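Local coordinates for protein D-glycerate 3-kinase (Cryptococcus neoformans var. grubii serotype A, PDB 6CKG) that probably phosphorylates D-glycerate with ATP as phosphate donor, at residues L125-S130 with R146-I151; M82-F87 with P119-C124; C45-V50 with G172-V177; Y88-D93 with G161-E166. One frame throughout, in Å; residues are numbered along the deposited sequence.

How the contacts relate
Contacts 2 and 3 are buried, whereas contacts 1 and 4 lie partly open to solvent. Contacts 1 and 2 use successive turns of helix 118-129, share one 1,2-ethanediol and touch through P150 and F87; both are held by side-chain packing, around an aromatic ring in contact 2 and around leucine, alanine and a lysine chain in contact 1. Contact 3 lies within the main parallel sheet and is stitched by backbone hydrogen bonds, with K129 of contact 1 packed on V49. Contact 4 is the polar one, with a capped helix start, an aspartate, an arginine and two waters, and meets contact 1 through the hairpin 146-153/162-171.

Contact 1 (L125-S130 with R146-I151). With EDO (1,2-ethanediol), chain C.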
loop_
_atom_site.group_PDB
_atom_site.type_symbol
_atom_site.label_atom_id
_atom_site.label_comp_id
_atom_site.label_asym_id
_atom_site.label_seq_id
_atom_site.Cartn_x
_atom_site.Cartn_y
_atom_site.Cartn_z
ATOM N N LEU A 125 -13.943 -0.440 2.678
ATOM C CA LEU A 125 -13.500 0.433 3.757
ATOM C C LEU A 125 -14.686 1.104 4.436
ATOM O O LEU A 125 -14.711 1.229 5.663
ATOM C CB LEU A 125 -12.501 1.460 3.222
ATOM C CG LEU A 125 -11.657 2.191 4.278
ATOM C CD1 LEU A 125 -11.327 1.288 5.474
ATOM C CD2 LEU A 125 -10.377 2.676 3.627
ATOM N N ALA A 126 -15.693 1.517 3.666
ATOM C CA ALA A 126 -16.884 2.084 4.294
ATOM C C ALA A 126 -17.614 1.040 5.134
ATOM O O ALA A 126 -18.117 1.348 6.225
ATOM C CB ALA A 126 -17.815 2.675 3.237
ATOM N N LYS A 127 -17.661 -0.203 4.656
ATOM C CA LYS A 127 -18.282 -1.272 5.434
ATOM C C LYS A 127 -17.552 -1.479 6.756
ATOM O O LYS A 127 -18.182 -1.583 7.814
ATOM C CB LYS A 127 -18.305 -2.566 4.618
ATOM C CG LYS A 127 -19.221 -3.663 5.187
ATOM C CD LYS A 127 -20.688 -3.276 5.085
ATOM C CE LYS A 127 -21.614 -4.428 5.468
ATOM N NZ LYS A 127 -21.632 -5.493 4.427
ATOM N N LEU A 128 -16.218 -1.569 6.714
ATOM C CA LEU A 128 -15.470 -1.738 7.958
ATOM C C LEU A 128 -15.679 -0.554 8.890
ATOM O O LEU A 128 -15.800 -0.729 10.110
ATOM C CB LEU A 128 -13.982 -1.936 7.670
ATOM C CG LEU A 128 -13.610 -3.258 6.990
ATOM C CD1 LEU A 128 -12.161 -3.252 6.460
ATOM C CD2 LEU A 128 -13.841 -4.439 7.919
ATOM N N LYS A 129 -15.760 0.659 8.337
ATOM C CA LYS A 129 -15.855 1.847 9.181
ATOM C C LYS A 129 -17.216 1.978 9.863
ATOM O O LYS A 129 -17.311 2.662 10.881
ATOM C CB LYS A 129 -15.527 3.095 8.360
ATOM C CG LYS A 129 -14.033 3.222 8.043
ATOM C CD LYS A 129 -13.733 4.371 7.092
ATOM C CE LYS A 129 -13.786 5.721 7.779
ATOM N NZ LYS A 129 -12.446 6.155 8.276
ATOM N N SER A 130 -18.257 1.332 9.341
ATOM C CA SER A 130 -19.566 1.295 9.979
ATOM C C SER A 130 -19.796 0.010 10.765
ATOM O O SER A 130 -20.908 -0.216 11.258
ATOM C CB SER A 130 -20.668 1.461 8.932
ATOM O OG SER A 130 -20.766 0.310 8.109
ATOM N N ARG A 146 -20.949 -7.205 10.132
ATOM C CA ARG A 146 -20.092 -8.124 9.395
ATOM C C ARG A 146 -19.671 -7.477 8.083
ATOM O O ARG A 146 -20.321 -6.556 7.582
ATOM C CB ARG A 146 -20.794 -9.473 9.140
ATOM C CG ARG A 146 -21.086 -10.264 10.425
ATOM C CD ARG A 146 -21.848 -11.558 10.176
ATOM N NE ARG A 146 -21.022 -12.579 9.536
ATOM C CZ ARG A 146 -21.483 -13.749 9.097
ATOM N NH1 ARG A 146 -22.770 -14.058 9.227
ATOM N NH2 ARG A 146 -20.656 -14.615 8.523
ATOM N N ALA A 147 -18.548 -7.953 7.551
ATOM C CA ALA A 147 -18.066 -7.540 6.243
ATOM C C ALA A 147 -17.348 -8.716 5.597
ATOM O O ALA A 147 -16.942 -9.667 6.268
ATOM C CB ALA A 147 -17.138 -6.329 6.339
ATOM N N GLN A 148 -17.237 -8.659 4.274
ATOM C CA GLN A 148 -16.545 -9.671 3.489
ATOM C C GLN A 148 -15.452 -8.986 2.683
ATOM O O GLN A 148 -15.715 -7.992 1.999
ATOM C CB GLN A 148 -17.510 -10.420 2.556
ATOM C CG GLN A 148 -18.562 -11.291 3.256
ATOM C CD GLN A 148 -19.729 -10.492 3.820
ATOM O OE1 GLN A 148 -20.137 -9.476 3.253
ATOM N NE2 GLN A 148 -20.264 -10.946 4.951
ATOM N N LEU A 149 -14.233 -9.506 2.772
ATOM C CA LEU A 149 -13.140 -8.883 2.046
ATOM C C LEU A 149 -12.607 -9.795 0.948
ATOM O O LEU A 149 -12.588 -11.021 1.101
ATOM C CB LEU A 149 -11.998 -8.509 2.998
ATOM C CG LEU A 149 -12.431 -7.612 4.163
ATOM C CD1 LEU A 149 -11.275 -7.331 5.097
ATOM C CD2 LEU A 149 -13.030 -6.308 3.656
ATOM N N PRO A 150 -12.159 -9.231 -0.172
ATOM C CA PRO A 150 -11.716 -10.063 -1.294
ATOM C C PRO A 150 -10.327 -10.632 -1.050
ATOM O O PRO A 150 -9.559 -10.150 -0.216
ATOM C CB PRO A 150 -11.702 -9.088 -2.479
ATOM C CG PRO A 150 -11.371 -7.764 -1.845
ATOM C CD PRO A 150 -12.114 -7.795 -0.498
ATOM N N ILE A 151 -10.035 -11.696 -1.789
ATOM C CA ILE A 151 -8.722 -12.323 -1.830
ATOM C C ILE A 151 -8.300 -12.389 -3.287
ATOM O O ILE A 151 -9.090 -12.801 -4.143
ATOM C CB ILE A 151 -8.747 -13.733 -1.213
ATOM C CG1 ILE A 151 -9.059 -13.651 0.284
ATOM C CG2 ILE A 151 -7.428 -14.457 -1.465
ATOM C CD1 ILE A 151 -9.284 -15.012 0.952
HETATM C C1 EDO C . -8.369 -9.761 2.757
HETATM O O1 EDO C . -7.785 -10.602 1.741
HETATM C C2 EDO C . -8.245 -8.302 2.330
HETATM O O2 EDO C . -6.855 -7.970 2.210
#
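K127 reaches A147 by turning its CG to the far side from its backbone N (chi1 -166°) and then folding at chi2 and again at chi4, which lays the aliphatic part of the chain along the start of the strand. Its CG rests on A147 CB at 3.6 Å, and farther along the chain CE comes to 3.3 Å from R146 O. One residue on, L128 keeps CG on the side of its backbone N (chi1 -69°), and both branches find a partner: CD2 meets A147 CB at 4.1 Å and CD1 meets L149 CD2 at 4.2 Å. The A147 methyl thus touches both the lysine chain and the leucine, and K127 CA and A147 CA, 6.3 Å apart, are the nearest alpha carbons of the two segments. Axes of 125-129 and 146-151 approach to 8.2 Å and run nearly antiparallel, 152° apart. No hydrogen bond joins the two segments. Farther along the strand, a 1,2-ethanediol, probably from the crystallisation liquor, donates from O1 to P150 O over 2.7 Å, with its carbons beside L149 CB. The strand pairs with strand 162-171 in a two-stranded antiparallel sheet, where L149 also touches V170. Helix 118-129 packs on the main sheet with this hairpin along its flank; L128 sits in the corner between V170 and strand 79-83, where L125 and L128 meet M82.

Contact 2 (M82-F87 with P119-C124). With EDO (1,2-ethanediol), chain C.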
loop_
_atom_site.group_PDB
_atom_site.type_symbol
_atom_site.label_atom_id
_atom_site.label_comp_id
_atom_site.label_asym_id
_atom_site.label_seq_id
_atom_site.Cartn_x
_atom_site.Cartn_y
_atom_site.Cartn_z
ATOM N N MET A 82 -6.957 -4.825 5.529
ATOM C CA MET A 82 -7.110 -4.679 4.084
ATOM C C MET A 82 -5.729 -4.518 3.461
ATOM O O MET A 82 -4.977 -3.607 3.834
ATOM C CB MET A 82 -7.979 -3.467 3.728
ATOM C CG MET A 82 -9.457 -3.726 3.827
ATOM S SD MET A 82 -10.457 -2.249 3.599
ATOM C CE MET A 82 -9.912 -1.696 1.967
ATOM N N SER A 83 -5.395 -5.394 2.518
ATOM C CA SER A 83 -4.162 -5.294 1.751
ATOM C C SER A 83 -4.498 -4.838 0.336
ATOM O O SER A 83 -5.367 -5.423 -0.313
ATOM C CB SER A 83 -3.434 -6.636 1.716
ATOM O OG SER A 83 -3.218 -7.104 3.022
ATOM N N LEU A 84 -3.805 -3.802 -0.137
ATOM C CA LEU A 84 -4.126 -3.219 -1.441
ATOM C C LEU A 84 -4.130 -4.259 -2.565
ATOM O O LEU A 84 -4.993 -4.220 -3.451
ATOM C CB LEU A 84 -3.136 -2.102 -1.758
ATOM C CG LEU A 84 -3.374 -1.348 -3.066
ATOM C CD1 LEU A 84 -4.687 -0.598 -2.958
ATOM C CD2 LEU A 84 -2.209 -0.379 -3.299
ATOM N N ASP A 85 -3.184 -5.199 -2.545
ATOM C CA ASP A 85 -3.086 -6.175 -3.630
ATOM C C ASP A 85 -4.308 -7.086 -3.703
ATOM O O ASP A 85 -4.594 -7.642 -4.765
ATOM C CB ASP A 85 -1.845 -7.041 -3.462
ATOM C CG ASP A 85 -0.561 -6.268 -3.602
ATOM O OD1 ASP A 85 -0.587 -5.011 -3.616
ATOM O OD2 ASP A 85 0.484 -6.941 -3.690
ATOM N N ASP A 86 -5.023 -7.285 -2.593
ATOM C CA ASP A 86 -6.223 -8.110 -2.658
ATOM C C ASP A 86 -7.359 -7.412 -3.386
ATOM O O ASP A 86 -8.390 -8.044 -3.649
ATOM C CB ASP A 86 -6.681 -8.507 -1.254
ATOM C CG ASP A 86 -5.808 -9.568 -0.651
ATOM O OD1 ASP A 86 -5.587 -10.593 -1.329
ATOM O OD2 ASP A 86 -5.314 -9.361 0.485
ATOM N N PHE A 87 -7.178 -6.138 -3.726
ATOM C CA PHE A 87 -8.181 -5.318 -4.383
ATOM C C PHE A 87 -7.798 -4.964 -5.826
ATOM O O PHE A 87 -8.380 -4.047 -6.413
ATOM C CB PHE A 87 -8.425 -4.057 -3.557
ATOM C CG PHE A 87 -9.144 -4.319 -2.255
ATOM C CD1 PHE A 87 -8.447 -4.714 -1.119
ATOM C CD2 PHE A 87 -10.516 -4.164 -2.170
ATOM C CE1 PHE A 87 -9.115 -4.960 0.070
ATOM C CE2 PHE A 87 -11.191 -4.413 -0.974
ATOM C CZ PHE A 87 -10.491 -4.810 0.138
ATOM N N PRO A 119 -14.143 1.038 -6.712
ATOM C CA PRO A 119 -15.457 0.824 -6.065
ATOM C C PRO A 119 -15.416 -0.206 -4.947
ATOM O O PRO A 119 -16.029 0.013 -3.893
ATOM C CB PRO A 119 -16.351 0.372 -7.225
ATOM C CG PRO A 119 -15.755 1.085 -8.421
ATOM C CD PRO A 119 -14.269 1.043 -8.187
ATOM N N LEU A 120 -14.690 -1.314 -5.140
ATOM C CA LEU A 120 -14.643 -2.361 -4.120
ATOM C C LEU A 120 -13.843 -1.909 -2.902
ATOM O O LEU A 120 -14.243 -2.169 -1.762
ATOM C CB LEU A 120 -14.047 -3.647 -4.706
ATOM C CG LEU A 120 -14.064 -4.886 -3.807
ATOM C CD1 LEU A 120 -15.489 -5.232 -3.389
ATOM C CD2 LEU A 120 -13.408 -6.087 -4.490
ATOM N N LEU A 121 -12.700 -1.263 -3.128
ATOM C CA LEU A 121 -11.935 -0.666 -2.035
ATOM C C LEU A 121 -12.792 0.281 -1.209
ATOM O O LEU A 121 -12.815 0.204 0.024
ATOM C CB LEU A 121 -10.726 0.076 -2.601
ATOM C CG LEU A 121 -9.517 -0.804 -2.878
ATOM C CD1 LEU A 121 -8.571 -0.134 -3.882
ATOM C CD2 LEU A 121 -8.817 -1.077 -1.548
ATOM N N GLU A 122 -13.499 1.195 -1.876
ATOM C CA GLU A 122 -14.329 2.149 -1.154
ATOM C C GLU A 122 -15.471 1.448 -0.433
ATOM O O GLU A 122 -15.755 1.766 0.728
ATOM C CB GLU A 122 -14.865 3.217 -2.103
ATOM C CG GLU A 122 -13.783 4.097 -2.675
ATOM C CD GLU A 122 -14.335 5.233 -3.505
ATOM O OE1 GLU A 122 -15.455 5.703 -3.204
ATOM O OE2 GLU A 122 -13.648 5.646 -4.464
ATOM N N GLN A 123 -16.129 0.491 -1.097
ATOM C CA GLN A 123 -17.207 -0.252 -0.450
ATOM C C GLN A 123 -16.703 -0.980 0.794
ATOM O O GLN A 123 -17.350 -0.952 1.846
ATOM C CB GLN A 123 -17.856 -1.243 -1.440
ATOM C CG GLN A 123 -18.992 -2.081 -0.832
ATOM C CD GLN A 123 -19.568 -3.143 -1.788
ATOM O OE1 GLN A 123 -18.842 -3.769 -2.563
ATOM N NE2 GLN A 123 -20.881 -3.341 -1.725
ATOM N N CYS A 124 -15.548 -1.642 0.697
ATOM C CA CYS A 124 -15.076 -2.431 1.832
ATOM C C CYS A 124 -14.629 -1.541 2.980
ATOM O O CYS A 124 -14.919 -1.830 4.145
ATOM C CB CYS A 124 -13.943 -3.357 1.397
ATOM S SG CYS A 124 -14.606 -4.768 0.422
HETATM C C1 EDO C . -8.369 -9.761 2.757
HETATM O O1 EDO C . -7.785 -10.602 1.741
HETATM C C2 EDO C . -8.245 -8.302 2.330
HETATM O O2 EDO C . -6.855 -7.970 2.210
#
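L121 is the knob that fits into the hollow made by F87, M82 and L84. Its CD2 methyl sits over one face of the F87 ring, 3.7 Å from the centroid and displaced toward the rim, and comes as near as 3.3 Å to F87 CG, so the fit is tight. The same methyl is met by M82 CE at 3.7 Å; the bend at chi3 of M82 curls that end of its chain round toward L121. The other branch, L121 CD1, lies against F87 CB and reaches L84 CD1 at 4.0 Å. With CG beside the backbone N (chi1 -70°), the F87 ring projects at helix 118-129, and its CD2-CE2 edge wedges against L120 and C124. L120 CG touches F87 CD2 at 4.0 Å, while C124 SG approaches in the ring plane, 3.7 Å from F87 CE2, a sulfur-aromatic contact at the edge. S83 O also lies in that plane at the edge. On the side away from the helix, O2 of the 1,2-ethanediol takes a hydrogen bond from S83 N at 3.0 Å and gives one to D86 OD2 at 2.7 Å. D117 bonds to both F87 and L120 N, but across the two segments the contact is apolar: how the end of edge strand 79-83 and the turn after it sit on the helix rests here on the shape match of L121 with the ring.

Contact 3 (C45-V50 with G172-V177); sequences CPPLVV and GPIDVV
The P47 ring turns its CB and CG toward I174, with CB 3.5 Å from I174 O, and the same CB also touches V177 CG2 at 3.8 Å; I174 CG2 comes alongside and crosses the ring obliquely. Beyond the ring the peptide units of the two segments meet as a parallel ladder. L48 N gives to D175 O at 2.9 Å, V177 N to L48 O at 2.8 Å, and V50 N to V177 O at 2.7 Å. The alpha carbons of P47, V176 and V49 add CA-H...O contacts to D175 O, L48 O and V177 O in turn, so each oxygen receives an N-H and a weaker CA-H. A water gives a 2.6 Å hydrogen bond to P46 O and a weak one to D175 O, extending the link ahead of the first strand pair, L48 with V176; the D175 carboxylate turns away to a salt bridge with R36. On the sheet face bearing L48 and V176, V50 CG2 meets V176 CG1 at 3.7 Å, and helix 19-38 covers it through V28, Q31 and H35. The face of V49 and V177 carries K129 and L128 of helix 118-129. Such parallel pairing of strands 48-53 and 176-180, in a sheet whose parallel strands run in the order 2-3-1-4-5 with an antiparallel sixth at the edge, and with strand 48-53 running on into the glycine-rich P-loop sequence, is typical of P-loop kinases.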
loop_
_atom_site.group_PDB
_atom_site.type_symbol
_atom_site.label_atom_id
_atom_site.label_comp_id
_atom_site.label_asym_id
_atom_site.label_seq_id
_atom_site.Cartn_x
_atom_site.Cartn_y
_atom_site.Cartn_z
ATOM N N CYS A 45 -18.162 4.544 18.204
ATOM C CA CYS A 45 -16.889 4.954 17.626
ATOM C C CYS A 45 -16.473 3.973 16.531
ATOM O O CYS A 45 -16.472 2.753 16.755
ATOM C CB CYS A 45 -15.800 5.051 18.693
ATOM S SG CYS A 45 -14.243 5.722 18.010
ATOM N N PRO A 46 -16.141 4.453 15.339
ATOM C CA PRO A 46 -15.701 3.558 14.269
ATOM C C PRO A 46 -14.333 2.979 14.580
ATOM O O PRO A 46 -13.624 3.494 15.463
ATOM C CB PRO A 46 -15.640 4.476 13.035
ATOM C CG PRO A 46 -16.246 5.773 13.455
ATOM C CD PRO A 46 -16.121 5.864 14.928
ATOM N N PRO A 47 -13.926 1.915 13.880
ATOM C CA PRO A 47 -12.527 1.470 13.972
ATOM C C PRO A 47 -11.580 2.603 13.602
ATOM O O PRO A 47 -11.879 3.426 12.733
ATOM C CB PRO A 47 -12.433 0.334 12.944
ATOM C CG PRO A 47 -13.831 0.007 12.557
ATOM C CD PRO A 47 -14.682 1.188 12.840
ATOM N N LEU A 48 -10.428 2.630 14.268
ATOM C CA LEU A 48 -9.312 3.460 13.838
ATOM C C LEU A 48 -8.737 2.868 12.563
ATOM O O LEU A 48 -8.381 1.690 12.541
ATOM C CB LEU A 48 -8.241 3.506 14.927
ATOM C CG LEU A 48 -6.940 4.240 14.592
ATOM C CD1 LEU A 48 -7.176 5.760 14.614
ATOM C CD2 LEU A 48 -5.828 3.842 15.588
ATOM N N VAL A 49 -8.643 3.665 11.500
ATOM C CA VAL A 49 -8.046 3.202 10.246
ATOM C C VAL A 49 -6.576 3.612 10.239
ATOM O O VAL A 49 -6.249 4.802 10.184
ATOM C CB VAL A 49 -8.763 3.762 9.009
ATOM C CG1 VAL A 49 -8.109 3.199 7.746
ATOM C CG2 VAL A 49 -10.249 3.429 9.032
ATOM N N VAL A 50 -5.693 2.623 10.257
ATOM C CA VAL A 50 -4.254 2.836 10.199
ATOM C C VAL A 50 -3.798 2.518 8.779
ATOM O O VAL A 50 -3.801 1.353 8.374
ATOM C CB VAL A 50 -3.519 1.951 11.217
ATOM C CG1 VAL A 50 -2.034 2.245 11.211
ATOM C CG2 VAL A 50 -4.113 2.113 12.630
ATOM N N GLY A 172 -17.571 -7.851 13.395
ATOM C CA GLY A 172 -17.435 -6.740 14.309
ATOM C C GLY A 172 -17.807 -7.152 15.708
ATOM O O GLY A 172 -18.341 -8.236 15.945
ATOM N N PRO A 173 -17.534 -6.270 16.679
ATOM C CA PRO A 173 -16.932 -4.943 16.507
ATOM C C PRO A 173 -15.437 -5.015 16.235
ATOM O O PRO A 173 -14.823 -6.051 16.477
ATOM C CB PRO A 173 -17.199 -4.258 17.857
ATOM C CG PRO A 173 -17.202 -5.385 18.837
ATOM C CD PRO A 173 -17.850 -6.552 18.095
ATOM N N ILE A 174 -14.871 -3.927 15.713
ATOM C CA ILE A 174 -13.470 -3.863 15.316
ATOM C C ILE A 174 -12.861 -2.606 15.935
ATOM O O ILE A 174 -13.421 -1.510 15.805
ATOM C CB ILE A 174 -13.313 -3.844 13.780
ATOM C CG1 ILE A 174 -13.790 -5.162 13.154
ATOM C CG2 ILE A 174 -11.874 -3.563 13.367
ATOM C CD1 ILE A 174 -13.003 -6.383 13.597
ATOM N N ASP A 175 -11.714 -2.764 16.599
ATOM C CA ASP A 175 -11.006 -1.607 17.148
ATOM C C ASP A 175 -10.186 -0.885 16.091
ATOM O O ASP A 175 -10.121 0.355 16.085
ATOM C CB ASP A 175 -10.078 -2.041 18.283
ATOM C CG ASP A 175 -10.829 -2.658 19.451
ATOM O OD1 ASP A 175 -11.516 -1.920 20.185
ATOM O OD2 ASP A 175 -10.727 -3.883 19.629
ATOM N N VAL A 176 -9.511 -1.638 15.223
ATOM C CA VAL A 176 -8.477 -1.091 14.348
ATOM C C VAL A 176 -8.571 -1.783 13.001
ATOM O O VAL A 176 -8.680 -3.010 12.938
ATOM C CB VAL A 176 -7.069 -1.289 14.948
ATOM C CG1 VAL A 176 -5.980 -0.855 13.952
ATOM C CG2 VAL A 176 -6.937 -0.537 16.274
ATOM N N VAL A 177 -8.530 -1.000 11.927
ATOM C CA VAL A 177 -8.367 -1.507 10.570
ATOM C C VAL A 177 -6.963 -1.148 10.111
ATOM O O VAL A 177 -6.575 0.026 10.140
ATOM C CB VAL A 177 -9.429 -0.936 9.615
ATOM C CG1 VAL A 177 -9.102 -1.287 8.138
ATOM C CG2 VAL A 177 -10.816 -1.476 9.991
HETATM O O HOH W 1 -12.494 2.287 17.512
#

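Contact 4 (Y88-D93 with G161-E166); sequences YLTHSD and GDRSKE
A helix N-cap lies at the centre of this contact, where T90 and H91 open helix 91-100 against D162 and R163 of strand 162-171. T90 OG1 sits between its own backbone N and carbonyl carbon (chi1 66°), from where it accepts D93 N at 3.3 Å, the capping bond. The N-H of H91, the first residue of the helix, is served from across the contact: H91 N points at D162 OD1 over 2.7 Å in a nearly straight bond (173°), meeting the oxygen from above the carboxylate plane. That oxygen also takes a weak bond from R163 N and one from a water that accepts S92 N, so several donors grip it; the helix start would be expected to stabilise its negative charge. H91 lays CD2 3.3 Å from G161 O, which lies near the ring plane, while NE2 bonds E160 and the ring stacks on F157. R163 runs out toward Y88 and T90 and bends at chi3, bringing its guanidinium under the T90 methyl: CG2 stands 3.5 Å above the plane, over the centre. Within that plane NH2 gives a 3.2 Å hydrogen bond to Y88 O, and the same nitrogen has a salt bridge to D117, so these bonds fix the group's rotation while the methyl covers one face. A second water doubles the link, accepting from R163 NE at 2.9 Å and donating to Y88 O at 2.8 Å.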
loop_
_atom_site.group_PDB
_atom_site.type_symbol
_atom_site.label_atom_id
_atom_site.label_comp_id
_atom_site.label_asym_id
_atom_site.label_seq_id
_atom_site.Cartn_x
_atom_site.Cartn_y
_atom_site.Cartn_z
ATOM N N TYR A 88 -6.853 -5.684 -6.424
ATOM C CA TYR A 88 -6.644 -5.554 -7.866
ATOM C C TYR A 88 -7.942 -5.815 -8.631
ATOM O O TYR A 88 -8.822 -6.553 -8.173
ATOM C CB TYR A 88 -5.583 -6.543 -8.352
ATOM C CG TYR A 88 -4.132 -6.170 -8.120
ATOM C CD1 TYR A 88 -3.633 -4.916 -8.479
ATOM C CD2 TYR A 88 -3.251 -7.099 -7.587
ATOM C CE1 TYR A 88 -2.307 -4.611 -8.278
ATOM C CE2 TYR A 88 -1.934 -6.808 -7.389
ATOM C CZ TYR A 88 -1.457 -5.570 -7.728
ATOM O OH TYR A 88 -0.121 -5.311 -7.522
ATOM N N LEU A 89 -8.053 -5.200 -9.815
ATOM C CA LEU A 89 -9.125 -5.521 -10.748
ATOM C C LEU A 89 -9.209 -7.022 -10.970
ATOM O O LEU A 89 -8.208 -7.741 -10.883
ATOM C CB LEU A 89 -8.894 -4.832 -12.108
ATOM C CG LEU A 89 -8.898 -3.308 -12.102
ATOM C CD1 LEU A 89 -8.365 -2.791 -13.461
ATOM C CD2 LEU A 89 -10.316 -2.806 -11.807
ATOM N N THR A 90 -10.419 -7.499 -11.264
ATOM C CA THR A 90 -10.545 -8.860 -11.758
ATOM C C THR A 90 -9.730 -8.981 -13.042
ATOM O O THR A 90 -9.420 -7.983 -13.691
ATOM C CB THR A 90 -12.007 -9.223 -12.036
ATOM O OG1 THR A 90 -12.490 -8.431 -13.123
ATOM C CG2 THR A 90 -12.881 -8.983 -10.813
ATOM N N HIS A 91 -9.364 -10.217 -13.403
ATOM C CA HIS A 91 -8.599 -10.408 -14.634
ATOM C C HIS A 91 -9.336 -9.831 -15.843
ATOM O O HIS A 91 -8.723 -9.199 -16.712
ATOM C CB HIS A 91 -8.299 -11.896 -14.853
ATOM C CG HIS A 91 -7.352 -12.155 -15.988
ATOM N ND1 HIS A 91 -7.777 -12.531 -17.244
ATOM C CD2 HIS A 91 -6.001 -12.068 -16.059
ATOM C CE1 HIS A 91 -6.731 -12.673 -18.039
ATOM N NE2 HIS A 91 -5.642 -12.392 -17.346
ATOM N N SER A 92 -10.654 -10.042 -15.917
ATOM C CA SER A 92 -11.421 -9.520 -17.047
ATOM C C SER A 92 -11.315 -7.998 -17.136
ATOM O O SER A 92 -11.098 -7.435 -18.220
ATOM C CB SER A 92 -12.881 -9.960 -16.936
ATOM O OG SER A 92 -13.548 -9.691 -18.147
ATOM N N ASP A 93 -11.465 -7.317 -16.002
ATOM C CA ASP A 93 -11.381 -5.859 -15.967
ATOM C C ASP A 93 -9.975 -5.368 -16.284
ATOM O O ASP A 93 -9.812 -4.324 -16.923
ATOM C CB ASP A 93 -11.808 -5.335 -14.594
ATOM C CG ASP A 93 -13.318 -5.263 -14.437
ATOM O OD1 ASP A 93 -14.048 -5.585 -15.400
ATOM O OD2 ASP A 93 -13.773 -4.878 -13.345
ATOM N N GLY A 161 -2.862 -13.331 -12.654
ATOM C CA GLY A 161 -3.630 -13.043 -11.458
ATOM C C GLY A 161 -5.124 -12.885 -11.739
ATOM O O GLY A 161 -5.555 -12.528 -12.842
ATOM N N ASP A 162 -5.923 -13.138 -10.705
ATOM C CA ASP A 162 -7.353 -12.873 -10.739
ATOM C C ASP A 162 -7.881 -12.906 -9.306
ATOM O O ASP A 162 -7.246 -13.467 -8.409
ATOM C CB ASP A 162 -8.077 -13.895 -11.612
ATOM C CG ASP A 162 -9.497 -13.489 -11.954
ATOM O OD1 ASP A 162 -9.869 -12.318 -11.767
ATOM O OD2 ASP A 162 -10.246 -14.363 -12.421
ATOM N N ARG A 163 -9.044 -12.282 -9.100
ATOM C CA ARG A 163 -9.715 -12.343 -7.807
ATOM C C ARG A 163 -10.069 -13.786 -7.474
ATOM O O ARG A 163 -10.576 -14.522 -8.318
ATOM C CB ARG A 163 -10.985 -11.486 -7.816
ATOM C CG ARG A 163 -11.643 -11.301 -6.421
ATOM C CD ARG A 163 -12.645 -10.142 -6.440
ATOM N NE ARG A 163 -12.008 -8.900 -6.889
ATOM C CZ ARG A 163 -12.658 -7.870 -7.428
ATOM N NH1 ARG A 163 -13.973 -7.926 -7.579
ATOM N NH2 ARG A 163 -11.990 -6.776 -7.813
ATOM N N SER A 164 -9.788 -14.195 -6.246
ATOM C CA SER A 164 -10.199 -15.521 -5.823
ATOM C C SER A 164 -11.701 -15.569 -5.539
ATOM O O SER A 164 -12.342 -14.560 -5.230
ATOM C CB SER A 164 -9.429 -15.941 -4.569
ATOM O OG SER A 164 -9.804 -17.233 -4.160
ATOM N N LYS A 165 -12.253 -16.779 -5.617
ATOM C CA LYS A 165 -13.598 -17.016 -5.104
ATOM C C LYS A 165 -13.642 -16.959 -3.577
ATOM O O LYS A 165 -14.682 -16.626 -3.002
ATOM C CB LYS A 165 -14.109 -18.368 -5.601
ATOM N N GLU A 166 -12.546 -17.306 -2.907
ATOM C CA GLU A 166 -12.500 -17.251 -1.449
ATOM C C GLU A 166 -12.581 -15.805 -0.964
ATOM O O GLU A 166 -12.118 -14.875 -1.638
ATOM C CB GLU A 166 -11.207 -17.891 -0.942
ATOM C CG GLU A 166 -10.882 -19.241 -1.554
ATOM C CD GLU A 166 -11.436 -20.400 -0.750
ATOM O OE1 GLU A 166 -10.885 -21.516 -0.859
ATOM O OE2 GLU A 166 -12.418 -20.196 -0.003
HETATM O O HOH W 2 -9.205 -8.568 -6.311
HETATM O O HOH W 3 -11.936 -12.045 -14.258
#